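Local coordinates for geranyltranstransferase (Marinomonas sp. MED121, PDB 4F62), which probably joins isopentenyl diphosphate to allylic diphosphates as a short-chain polyprenyl transferase, consistent with farnesyl-diphosphate synthase activity, at residues S14-Y19 with A69-L74; M51-S56 with S65-S70; Q58-I63 with L194-V199; S188-A193 with K206-A211. One frame throughout, in Å; residues are numbered along the deposited sequence.

Interaction 1: residues S14-Y19 with A69-L74; sequences SRVDQY and ASAAAL
Val16 and Tyr19, one turn apart on helix 5-23, pack against an alanine-rich face of helix 65-86 made by Ala71 and Ala72, with Ala69 at the margin. The contact is van der Waals packing, mostly apolar. Val16 does its touching with one branch: CG2, which lies anti to the backbone N, rests over the helix backbone 3.9 Å from Ala72 N, and its nearest side-chain neighbour is Ala71 CB at 4.1 Å. Tyr19 brings a ring edge. With CG trans to the backbone N (chi1 -178°), the ring reaches along helix 65-86, and Ala72 CB meets it close to the ring plane, 3.7 Å from Tyr19 CD2. Farther out, the phenol oxygen of Tyr19 passes Ala69, with OH 3.9 Å from Ala69 CB.

A polar link flanks this packing, Asp17 pairing with Arg47, while Leu125 of helix 108-126 touches both Tyr19 and Ala72. The small alanines allow the valine branch to approach the backbone, although the short axes stay 9.6 Å apart and cross at -78°. This steep crossing lays the N-terminal helix across a core helix of the all-helical isoprenoid synthase fold.

Interaction 2: residues M51-S56 with S65-S70; sequences MLTYAS and SLTDAS
The side chains of Tyr54 and Asp68 cross at about a right angle, with the ring and carboxylate planes turned 71° apart, and are joined by a short hydrogen bond: Tyr54 OH donates to Asp68 OD1 over 2.6 Å. The carboxylate oxygen lies at the ring edge, in the ring plane, and receives the phenol on its anti lone pair, the one turned from OD2. Arg15 NE forms a salt bridge with the same oxygen, so OD1 is held by two partners from two other helices; the positive charge would probably favour the ionised carboxylate.

Thr67 CG2 approaches the ring obliquely, 3.7 Å from Tyr54 CD1. The two threonines face each other by their methyls, Thr53 CG2 standing 4.0 Å from Thr67 CG2. In both, the methyl is trans to the backbone N, which puts each hydroxyl anti to the carbonyl carbon, bonded to Arg49 O in Thr53 and to Ser195 OG in Thr67. Thr53 CG2 also rests 3.9 Å from Ser70 CB, while Ser70 OG turns back to Leu66 O at 2.7 Å. At 159° between directions, with only a short connection between them, helices 48-60 and 65-86 form an antiparallel helical hairpin within the polyprenyl synthetase fold.

Interaction 3: residues Q58-I63 with L194-V199; sequences QLVGDI and LSTGQV
Val60 and Gly61, where helix 48-60 ends, face the connection after helix 170-194, in which a type I turn from Leu194 to Gly197 brings Thr196 CA within 5.6 Å of Gly61 CA. Val60 and Thr196 cross at nearly a right angle. Val60 CG2 touches both branches of the threonine, 3.7 Å from Thr196 OG1 and 3.8 Å from Thr196 CG2. The latter also reaches over the backbone leaving the helix to Asp62 O at 3.7 Å. Farther along, Val60 CG1 meets Val199 CG2 more loosely, at 4.3 Å.

With chi1 at 69°, Thr196 OG1 lies between its own backbone N and carbonyl carbon and accepts from Gln198 N at 3.1 Å, a bent bond of 141° that makes an ST turn; the hydroxyl also bonds to Ala193 O. Replacing this threonine with an alanine would probably leave Gln198 N without its side-chain acceptor and open a gap beside Val60 CG2. Gly61 suits the tight approach, since a CB there would press against Thr196. One water bridges the two segments, accepting from Asp62 N and donating to Thr196 O at 2.9 Å. The chemistry implies a surface junction in which methyl packing and a water bridge link a helix end and its following loop to the turn after helix 170-194, while the threonine hydroxyl is spent on shaping its own turn.

Interaction 4: residues S188-A193 with K206-A211; sequences SVRMGA and KLDAYA
Val189 fits against Leu207, Tyr210 and Ala211 where helices 170-194 and 201-226, an antiparallel pair in the helical isoprenoid synthase fold, run side by side with 151° between their directions and axes 9.1 Å apart. Its two methyls divide the work. CG2 presses against the backbone and the next turn, 3.5 Å from Leu207 O and 3.7 Å from Ala211 CB, while CG1 meets the Tyr210 ring at its edge. A turn farther along, Ala193 CB packs on Leu207 CD1 at 3.6 Å.

Beside this apolar seam lies a salt bridge, Arg190 NH1 to Asp208 OD1 at 2.9 Å. The bond is fairly straight (163°) and lies in the guanidinium plane; it reaches the carboxylate oxygen on its syn side, somewhat out of the carboxylate plane. The two flat groups are nearly coplanar, 30° apart. A bend at chi3 folds the arginine chain over, placing CD as well as NH1 beside OD1. In the next shell, Glu143 of helix 134-148 takes Arg190 NE, so the guanidinium spans two acids on different helices, and Tyr210 OH is tied to Leu283 O. A leucine in place of Arg190 would probably cost Asp208 and Glu143 this shared charge partner and the tie between their helices. A water also links Arg190 NH1 to the second carboxylate oxygen: it accepts from NH1 and donates to Asp208 OD2, at 2.8 Å from that oxygen.

Overall arrangement
All four contacts knit helices of one all-helical chain. Interactions 1 and 2 have centres about 7 Å apart and share helix 65-86, with Ala69 and Ser70 common to both; the salt bridge from Arg15 to Asp68 joins them. Helix 48-60 runs through interactions 2 and 3, whose centres are about 9 Å apart. The centre of interaction 4 lies about 11 Å from the centres of interactions 2 and 3 and about 17 Å from that of interaction 1. Along the chain, interaction 3 crosses interactions 1, 2 and 4, whereas interaction 4 follows interactions 1 and 2 in series. Thus helices 48-60 and 65-86 are tied to helix 170-194, and helix 48-60 to helix 201-226 as well.

Interaction 1: residues S14-Y19 with A69-L74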
loop_
_atom_site.group_PDB
_atom_site.type_symbol
_atom_site.label_atom_id
_atom_site.label_comp_id
_atom_site.label_asym_id
_atom_site.label_seq_id
_atom_site.Cartn_x
_atom_site.Cartn_y
_atom_site.Cartn_z
ATOM N N SER A 14 3.322 2.634 -24.432
ATOM C CA SER A 14 3.606 4.069 -24.479
ATOM C C SER A 14 2.674 4.819 -23.529
ATOM O O SER A 14 3.102 5.693 -22.770
ATOM C CB SER A 14 3.435 4.618 -25.893
ATOM O OG SER A 14 4.314 3.953 -26.787
ATOM N N ARG A 15 1.396 4.462 -23.564
ATOM C CA ARG A 15 0.410 5.158 -22.755
ATOM C C ARG A 15 0.670 4.993 -21.254
ATOM O O ARG A 15 0.698 5.988 -20.513
ATOM C CB ARG A 15 -1.022 4.728 -23.125
ATOM C CG ARG A 15 -2.096 5.523 -22.390
ATOM C CD ARG A 15 -3.509 5.266 -22.895
ATOM N NE ARG A 15 -4.475 5.924 -22.014
ATOM C CZ ARG A 15 -5.598 6.507 -22.417
ATOM N NH1 ARG A 15 -5.922 6.511 -23.700
ATOM N NH2 ARG A 15 -6.396 7.093 -21.528
ATOM N N VAL A 16 0.871 3.761 -20.783
ATOM C CA VAL A 16 1.072 3.588 -19.340
ATOM C C VAL A 16 2.423 4.152 -18.883
ATOM O O VAL A 16 2.533 4.681 -17.777
ATOM C CB VAL A 16 0.839 2.124 -18.851
ATOM C CG1 VAL A 16 1.978 1.194 -19.287
ATOM C CG2 VAL A 16 0.662 2.082 -17.327
ATOM N N ASP A 17 3.438 4.057 -19.740
ATOM C CA ASP A 17 4.763 4.565 -19.403
ATOM C C ASP A 17 4.789 6.088 -19.226
ATOM O O ASP A 17 5.330 6.592 -18.245
ATOM C CB ASP A 17 5.795 4.136 -20.448
ATOM C CG ASP A 17 6.147 2.652 -20.349
ATOM O OD1 ASP A 17 5.645 1.976 -19.422
ATOM O OD2 ASP A 17 6.932 2.176 -21.195
ATOM N N GLN A 18 4.224 6.812 -20.188
ATOM C CA GLN A 18 4.095 8.264 -20.069
ATOM C C GLN A 18 3.289 8.660 -18.833
ATOM O O GLN A 18 3.628 9.619 -18.141
ATOM C CB GLN A 18 3.427 8.858 -21.308
ATOM C CG GLN A 18 4.353 9.109 -22.473
ATOM C CD GLN A 18 3.605 9.670 -23.671
ATOM O OE1 GLN A 18 3.458 10.888 -23.812
ATOM N NE2 GLN A 18 3.105 8.781 -24.530
ATOM N N TYR A 19 2.215 7.930 -18.561
ATOM C CA TYR A 19 1.343 8.270 -17.445
ATOM C C TYR A 19 2.046 8.037 -16.106
ATOM O O TYR A 19 1.974 8.868 -15.208
ATOM C CB TYR A 19 0.058 7.447 -17.526
ATOM C CG TYR A 19 -0.959 7.749 -16.453
ATOM C CD1 TYR A 19 -1.847 8.809 -16.591
ATOM C CD2 TYR A 19 -1.051 6.956 -15.315
ATOM C CE1 TYR A 19 -2.793 9.075 -15.618
ATOM C CE2 TYR A 19 -1.984 7.220 -14.330
ATOM C CZ TYR A 19 -2.851 8.271 -14.483
ATOM O OH TYR A 19 -3.791 8.534 -13.507
ATOM N N ALA A 69 -5.261 5.131 -14.254
ATOM C CA ALA A 69 -4.904 4.966 -12.842
ATOM C C ALA A 69 -4.791 3.489 -12.453
ATOM O O ALA A 69 -3.870 3.081 -11.728
ATOM C CB ALA A 69 -5.914 5.689 -11.950
ATOM N N SER A 70 -5.709 2.668 -12.948
ATOM C CA SER A 70 -5.656 1.229 -12.638
ATOM C C SER A 70 -4.453 0.540 -13.257
ATOM O O SER A 70 -3.766 -0.270 -12.598
ATOM C CB SER A 70 -6.929 0.531 -13.127
ATOM O OG SER A 70 -8.086 1.103 -12.528
ATOM N N ALA A 71 -4.218 0.828 -14.538
ATOM C CA ALA A 71 -3.145 0.162 -15.254
ATOM C C ALA A 71 -1.844 0.515 -14.569
ATOM O O ALA A 71 -1.007 -0.352 -14.328
ATOM C CB ALA A 71 -3.117 0.603 -16.719
ATOM N N ALA A 72 -1.697 1.793 -14.224
ATOM C CA ALA A 72 -0.478 2.276 -13.584
ATOM C C ALA A 72 -0.328 1.701 -12.177
ATOM O O ALA A 72 0.777 1.331 -11.776
ATOM C CB ALA A 72 -0.480 3.805 -13.531
ATOM N N ALA A 73 -1.437 1.624 -11.433
ATOM C CA ALA A 73 -1.412 1.079 -10.074
ATOM C C ALA A 73 -1.024 -0.387 -10.094
ATOM O O ALA A 73 -0.201 -0.837 -9.287
ATOM C CB ALA A 73 -2.768 1.244 -9.374
ATOM N N LEU A 74 -1.627 -1.136 -11.010
ATOM C CA LEU A 74 -1.319 -2.561 -11.144
ATOM C C LEU A 74 0.150 -2.762 -11.516
ATOM O O LEU A 74 0.817 -3.660 -10.995
ATOM C CB LEU A 74 -2.218 -3.200 -12.212
ATOM C CG LEU A 74 -3.667 -3.380 -11.747
ATOM C CD1 LEU A 74 -4.583 -3.482 -12.944
ATOM C CD2 LEU A 74 -3.785 -4.628 -10.894
#

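Interaction 2: residues M51-S56 with S65-S70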
loop_
_atom_site.group_PDB
_atom_site.type_symbol
_atom_site.label_atom_id
_atom_site.label_comp_id
_atom_site.label_asym_id
_atom_site.label_seq_id
_atom_site.Cartn_x
_atom_site.Cartn_y
_atom_site.Cartn_z
ATOM N N MET A 51 -1.711 -3.811 -20.310
ATOM C CA MET A 51 -2.364 -4.203 -21.560
ATOM C C MET A 51 -3.734 -4.854 -21.335
ATOM O O MET A 51 -4.702 -4.512 -22.006
ATOM C CB MET A 51 -1.453 -5.108 -22.405
ATOM C CG MET A 51 -0.218 -4.377 -22.916
ATOM S SD MET A 51 0.729 -5.261 -24.174
ATOM C CE MET A 51 1.351 -6.622 -23.201
ATOM N N LEU A 52 -3.817 -5.782 -20.384
ATOM C CA LEU A 52 -5.091 -6.412 -20.043
ATOM C C LEU A 52 -6.106 -5.387 -19.552
ATOM O O LEU A 52 -7.288 -5.474 -19.875
ATOM C CB LEU A 52 -4.895 -7.457 -18.940
ATOM C CG LEU A 52 -4.205 -8.758 -19.354
ATOM C CD1 LEU A 52 -3.875 -9.565 -18.102
ATOM C CD2 LEU A 52 -5.090 -9.565 -20.312
ATOM N N THR A 53 -5.648 -4.425 -18.756
ATOM C CA THR A 53 -6.536 -3.400 -18.205
ATOM C C THR A 53 -7.153 -2.556 -19.314
ATOM O O THR A 53 -8.374 -2.342 -19.356
ATOM C CB THR A 53 -5.781 -2.490 -17.225
ATOM O OG1 THR A 53 -5.091 -3.309 -16.272
ATOM C CG2 THR A 53 -6.752 -1.550 -16.475
ATOM N N TYR A 54 -6.316 -2.078 -20.228
ATOM C CA TYR A 54 -6.823 -1.248 -21.312
ATOM C C TYR A 54 -7.709 -2.068 -22.241
ATOM O O TYR A 54 -8.691 -1.545 -22.776
ATOM C CB TYR A 54 -5.678 -0.628 -22.112
ATOM C CG TYR A 54 -4.916 0.450 -21.378
ATOM C CD1 TYR A 54 -5.533 1.649 -21.021
ATOM C CD2 TYR A 54 -3.571 0.286 -21.063
ATOM C CE1 TYR A 54 -4.830 2.652 -20.352
ATOM C CE2 TYR A 54 -2.857 1.286 -20.397
ATOM C CZ TYR A 54 -3.486 2.463 -20.049
ATOM O OH TYR A 54 -2.774 3.447 -19.400
ATOM N N ALA A 55 -7.349 -3.340 -22.450
ATOM C CA ALA A 55 -8.107 -4.217 -23.364
ATOM C C ALA A 55 -9.511 -4.480 -22.833
ATOM O O ALA A 55 -10.477 -4.524 -23.589
ATOM C CB ALA A 55 -7.374 -5.553 -23.587
ATOM N N SER A 56 -9.621 -4.657 -21.522
ATOM C CA SER A 56 -10.918 -4.922 -20.906
ATOM C C SER A 56 -11.800 -3.681 -20.926
ATOM O O SER A 56 -12.997 -3.776 -21.194
ATOM C CB SER A 56 -10.738 -5.403 -19.468
ATOM O OG SER A 56 -9.950 -6.574 -19.472
ATOM N N SER A 65 -9.774 7.944 -17.489
ATOM C CA SER A 65 -8.713 8.348 -16.576
ATOM C C SER A 65 -8.477 7.288 -15.497
ATOM O O SER A 65 -7.326 6.996 -15.154
ATOM C CB SER A 65 -9.001 9.728 -15.967
ATOM O OG SER A 65 -10.160 9.692 -15.157
ATOM N N LEU A 66 -9.552 6.685 -14.986
ATOM C CA LEU A 66 -9.392 5.610 -14.002
ATOM C C LEU A 66 -8.865 4.314 -14.620
ATOM O O LEU A 66 -8.403 3.430 -13.899
ATOM C CB LEU A 66 -10.680 5.345 -13.193
ATOM C CG LEU A 66 -11.101 6.458 -12.212
ATOM C CD1 LEU A 66 -12.407 6.108 -11.504
ATOM C CD2 LEU A 66 -10.011 6.712 -11.186
ATOM N N THR A 67 -8.927 4.179 -15.940
ATOM C CA THR A 67 -8.271 3.026 -16.563
ATOM C C THR A 67 -6.760 3.228 -16.508
ATOM O O THR A 67 -5.991 2.295 -16.226
ATOM C CB THR A 67 -8.664 2.866 -18.045
ATOM O OG1 THR A 67 -10.079 3.028 -18.201
ATOM C CG2 THR A 67 -8.249 1.501 -18.546
ATOM N N ASP A 68 -6.335 4.454 -16.819
ATOM C CA ASP A 68 -4.933 4.846 -16.650
ATOM C C ASP A 68 -4.469 4.645 -15.210
ATOM O O ASP A 68 -3.411 4.056 -14.969
ATOM C CB ASP A 68 -4.720 6.311 -17.050
ATOM C CG ASP A 68 -4.660 6.501 -18.549
ATOM O OD1 ASP A 68 -4.127 5.605 -19.249
ATOM O OD2 ASP A 68 -5.156 7.537 -19.027
ATOM N N ALA A 69 -5.261 5.131 -14.254
ATOM C CA ALA A 69 -4.904 4.966 -12.842
ATOM C C ALA A 69 -4.791 3.489 -12.453
ATOM O O ALA A 69 -3.870 3.081 -11.728
ATOM C CB ALA A 69 -5.914 5.689 -11.950
ATOM N N SER A 70 -5.709 2.668 -12.948
ATOM C CA SER A 70 -5.656 1.229 -12.638
ATOM C C SER A 70 -4.453 0.540 -13.257
ATOM O O SER A 70 -3.766 -0.270 -12.598
ATOM C CB SER A 70 -6.929 0.531 -13.127
ATOM O OG SER A 70 -8.086 1.103 -12.528
#

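Interaction 3: residues Q58-I63 with L194-V199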
loop_
_atom_site.group_PDB
_atom_site.type_symbol
_atom_site.label_atom_id
_atom_site.label_comp_id
_atom_site.label_asym_id
_atom_site.label_seq_id
_atom_site.Cartn_x
_atom_site.Cartn_y
_atom_site.Cartn_z
ATOM N N GLN A 58 -11.714 -1.389 -23.151
ATOM C CA GLN A 58 -12.139 -1.268 -24.543
ATOM C C GLN A 58 -13.258 -2.231 -24.886
ATOM O O GLN A 58 -14.170 -1.898 -25.636
ATOM C CB GLN A 58 -10.962 -1.530 -25.469
ATOM C CG GLN A 58 -10.092 -0.339 -25.677
ATOM C CD GLN A 58 -9.417 -0.385 -27.017
ATOM O OE1 GLN A 58 -9.191 -1.465 -27.571
ATOM N NE2 GLN A 58 -9.111 0.788 -27.565
ATOM N N LEU A 59 -13.175 -3.433 -24.337
ATOM C CA LEU A 59 -14.218 -4.427 -24.526
ATOM C C LEU A 59 -15.597 -3.877 -24.165
ATOM O O LEU A 59 -16.528 -3.964 -24.967
ATOM C CB LEU A 59 -13.923 -5.657 -23.677
ATOM C CG LEU A 59 -14.856 -6.841 -23.903
ATOM C CD1 LEU A 59 -14.556 -7.459 -25.249
ATOM C CD2 LEU A 59 -14.699 -7.858 -22.805
ATOM N N VAL A 60 -15.722 -3.278 -22.978
ATOM C CA VAL A 60 -17.046 -2.947 -22.445
ATOM C C VAL A 60 -17.448 -1.472 -22.541
ATOM O O VAL A 60 -18.620 -1.125 -22.358
ATOM C CB VAL A 60 -17.199 -3.417 -20.988
ATOM C CG1 VAL A 60 -16.937 -4.916 -20.886
ATOM C CG2 VAL A 60 -16.249 -2.647 -20.096
ATOM N N GLY A 61 -16.483 -0.607 -22.820
ATOM C CA GLY A 61 -16.760 0.810 -22.945
ATOM C C GLY A 61 -15.575 1.566 -23.508
ATOM O O GLY A 61 -15.002 1.177 -24.528
ATOM N N ASP A 62 -15.192 2.642 -22.833
ATOM C CA ASP A 62 -14.080 3.449 -23.303
ATOM C C ASP A 62 -12.974 3.586 -22.251
ATOM O O ASP A 62 -13.249 3.654 -21.055
ATOM C CB ASP A 62 -14.599 4.809 -23.756
ATOM C CG ASP A 62 -15.712 4.684 -24.800
ATOM O OD1 ASP A 62 -15.521 3.944 -25.796
ATOM O OD2 ASP A 62 -16.779 5.303 -24.610
ATOM N N ILE A 63 -11.725 3.584 -22.710
ATOM C CA ILE A 63 -10.583 3.832 -21.838
ATOM C C ILE A 63 -10.737 5.218 -21.204
ATOM O O ILE A 63 -11.039 6.196 -21.894
ATOM C CB ILE A 63 -9.245 3.749 -22.614
ATOM C CG1 ILE A 63 -9.010 2.322 -23.129
ATOM C CG2 ILE A 63 -8.095 4.179 -21.713
ATOM C CD1 ILE A 63 -7.886 2.197 -24.182
ATOM N N LEU A 194 -14.384 -2.193 -14.961
ATOM C CA LEU A 194 -15.009 -1.276 -13.996
ATOM C C LEU A 194 -14.661 0.189 -14.271
ATOM O O LEU A 194 -15.514 1.067 -14.153
ATOM C CB LEU A 194 -14.609 -1.644 -12.559
ATOM C CG LEU A 194 -15.175 -2.942 -11.966
ATOM C CD1 LEU A 194 -14.323 -3.393 -10.783
ATOM C CD2 LEU A 194 -16.628 -2.732 -11.513
ATOM N N SER A 195 -13.418 0.454 -14.669
ATOM C CA SER A 195 -12.958 1.838 -14.820
ATOM C C SER A 195 -13.737 2.580 -15.896
ATOM O O SER A 195 -13.693 3.807 -15.947
ATOM C CB SER A 195 -11.463 1.898 -15.148
ATOM O OG SER A 195 -11.220 1.536 -16.500
ATOM N N THR A 196 -14.461 1.840 -16.738
ATOM C CA THR A 196 -15.297 2.457 -17.785
ATOM C C THR A 196 -16.579 3.074 -17.239
ATOM O O THR A 196 -17.197 3.915 -17.899
ATOM C CB THR A 196 -15.744 1.443 -18.848
ATOM O OG1 THR A 196 -16.670 0.531 -18.246
ATOM C CG2 THR A 196 -14.555 0.671 -19.403
ATOM N N GLY A 197 -17.007 2.623 -16.061
ATOM C CA GLY A 197 -18.251 3.107 -15.478
ATOM C C GLY A 197 -19.477 2.484 -16.132
ATOM O O GLY A 197 -20.598 2.951 -15.932
ATOM N N GLN A 198 -19.262 1.419 -16.902
ATOM C CA GLN A 198 -20.301 0.836 -17.756
ATOM C C GLN A 198 -20.452 -0.684 -17.671
ATOM O O GLN A 198 -21.351 -1.246 -18.304
ATOM C CB GLN A 198 -20.009 1.163 -19.226
ATOM C CG GLN A 198 -20.447 2.518 -19.707
ATOM C CD GLN A 198 -20.383 2.611 -21.215
ATOM O OE1 GLN A 198 -20.398 1.590 -21.908
ATOM N NE2 GLN A 198 -20.306 3.832 -21.736
ATOM N N VAL A 199 -19.571 -1.361 -16.943
ATOM C CA VAL A 199 -19.588 -2.830 -16.970
ATOM C C VAL A 199 -20.817 -3.417 -16.269
ATOM O O VAL A 199 -21.275 -2.900 -15.253
ATOM C CB VAL A 199 -18.279 -3.456 -16.411
ATOM C CG1 VAL A 199 -18.199 -3.290 -14.905
ATOM C CG2 VAL A 199 -18.173 -4.926 -16.797
HETATM O O HOH W 1 -17.037 4.200 -20.791
#

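Interaction 4: residues S188-A193 with K206-A211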
loop_
_atom_site.group_PDB
_atom_site.type_symbol
_atom_site.label_atom_id
_atom_site.label_comp_id
_atom_site.label_asym_id
_atom_site.label_seq_id
_atom_site.Cartn_x
_atom_site.Cartn_y
_atom_site.Cartn_z
ATOM N N SER A 188 -6.528 -6.926 -13.156
ATOM C CA SER A 188 -6.319 -6.175 -14.397
ATOM C C SER A 188 -7.582 -6.110 -15.256
ATOM O O SER A 188 -8.004 -5.025 -15.662
ATOM C CB SER A 188 -5.165 -6.775 -15.209
ATOM O OG SER A 188 -3.941 -6.646 -14.508
ATOM N N VAL A 189 -8.185 -7.263 -15.542
ATOM C CA VAL A 189 -9.382 -7.257 -16.378
ATOM C C VAL A 189 -10.584 -6.683 -15.619
ATOM O O VAL A 189 -11.378 -5.943 -16.201
ATOM C CB VAL A 189 -9.716 -8.654 -17.006
ATOM C CG1 VAL A 189 -8.474 -9.266 -17.665
ATOM C CG2 VAL A 189 -10.281 -9.594 -15.964
ATOM N N ARG A 190 -10.709 -6.998 -14.325
ATOM C CA ARG A 190 -11.836 -6.491 -13.537
ATOM C C ARG A 190 -11.790 -4.962 -13.418
ATOM O O ARG A 190 -12.787 -4.256 -13.666
ATOM C CB ARG A 190 -11.894 -7.156 -12.142
ATOM C CG ARG A 190 -12.282 -8.641 -12.151
ATOM C CD ARG A 190 -12.298 -9.223 -10.720
ATOM N NE ARG A 190 -13.229 -8.495 -9.850
ATOM C CZ ARG A 190 -14.542 -8.708 -9.818
ATOM N NH1 ARG A 190 -15.086 -9.637 -10.602
ATOM N NH2 ARG A 190 -15.313 -7.997 -9.009
ATOM N N MET A 191 -10.628 -4.442 -13.044
ATOM C CA MET A 191 -10.482 -2.998 -12.884
ATOM C C MET A 191 -10.599 -2.244 -14.202
ATOM O O MET A 191 -11.178 -1.169 -14.242
ATOM C CB MET A 191 -9.167 -2.650 -12.188
ATOM C CG MET A 191 -9.095 -3.165 -10.739
ATOM S SD MET A 191 -7.428 -2.986 -10.076
ATOM C CE MET A 191 -7.389 -1.225 -9.718
ATOM N N GLY A 192 -10.040 -2.811 -15.267
ATOM C CA GLY A 192 -10.165 -2.219 -16.583
ATOM C C GLY A 192 -11.615 -1.998 -16.954
ATOM O O GLY A 192 -12.012 -0.880 -17.304
ATOM N N ALA A 193 -12.406 -3.065 -16.865
ATOM C CA ALA A 193 -13.835 -3.019 -17.188
ATOM C C ALA A 193 -14.603 -2.062 -16.264
ATOM O O ALA A 193 -15.381 -1.209 -16.722
ATOM C CB ALA A 193 -14.414 -4.425 -17.110
ATOM N N LYS A 206 -17.713 -13.085 -17.007
ATOM C CA LYS A 206 -16.982 -13.630 -18.151
ATOM C C LYS A 206 -15.513 -13.234 -18.087
ATOM O O LYS A 206 -14.632 -14.048 -18.368
ATOM C CB LYS A 206 -17.602 -13.149 -19.466
ATOM C CG LYS A 206 -19.002 -13.675 -19.739
ATOM C CD LYS A 206 -19.663 -12.864 -20.849
ATOM C CE LYS A 206 -21.129 -13.231 -21.021
ATOM N NZ LYS A 206 -21.285 -14.683 -21.305
ATOM N N LEU A 207 -15.248 -11.983 -17.712
ATOM C CA LEU A 207 -13.867 -11.510 -17.602
ATOM C C LEU A 207 -13.114 -12.217 -16.483
ATOM O O LEU A 207 -11.935 -12.555 -16.644
ATOM C CB LEU A 207 -13.810 -9.984 -17.454
ATOM C CG LEU A 207 -14.248 -9.254 -18.720
ATOM C CD1 LEU A 207 -14.434 -7.745 -18.469
ATOM C CD2 LEU A 207 -13.239 -9.499 -19.831
ATOM N N ASP A 208 -13.801 -12.467 -15.366
ATOM C CA ASP A 208 -13.255 -13.280 -14.275
ATOM C C ASP A 208 -12.740 -14.600 -14.788
ATOM O O ASP A 208 -11.600 -14.983 -14.524
ATOM C CB ASP A 208 -14.335 -13.609 -13.240
ATOM C CG ASP A 208 -14.441 -12.573 -12.149
ATOM O OD1 ASP A 208 -13.613 -11.645 -12.125
ATOM O OD2 ASP A 208 -15.350 -12.699 -11.302
ATOM N N ALA A 209 -13.615 -15.311 -15.496
ATOM C CA ALA A 209 -13.298 -16.635 -15.997
ATOM C C ALA A 209 -12.192 -16.544 -17.044
ATOM O O ALA A 209 -11.305 -17.402 -17.095
ATOM C CB ALA A 209 -14.548 -17.289 -16.580
ATOM N N TYR A 210 -12.237 -15.500 -17.873
ATOM C CA TYR A 210 -11.178 -15.294 -18.859
ATOM C C TYR A 210 -9.838 -15.192 -18.136
ATOM O O TYR A 210 -8.871 -15.886 -18.475
ATOM C CB TYR A 210 -11.447 -14.040 -19.693
ATOM C CG TYR A 210 -10.251 -13.534 -20.479
ATOM C CD1 TYR A 210 -9.350 -12.639 -19.913
ATOM C CD2 TYR A 210 -10.030 -13.942 -21.792
ATOM C CE1 TYR A 210 -8.261 -12.165 -20.627
ATOM C CE2 TYR A 210 -8.937 -13.476 -22.512
ATOM C CZ TYR A 210 -8.057 -12.582 -21.915
ATOM O OH TYR A 210 -6.961 -12.107 -22.602
ATOM N N ALA A 211 -9.799 -14.337 -17.120
ATOM C CA ALA A 211 -8.564 -14.044 -16.413
ATOM C C ALA A 211 -8.034 -15.250 -15.664
ATOM O O ALA A 211 -6.828 -15.522 -15.676
ATOM C CB ALA A 211 -8.778 -12.884 -15.447
HETATM O O HOH W 2 -17.591 -11.042 -10.790
#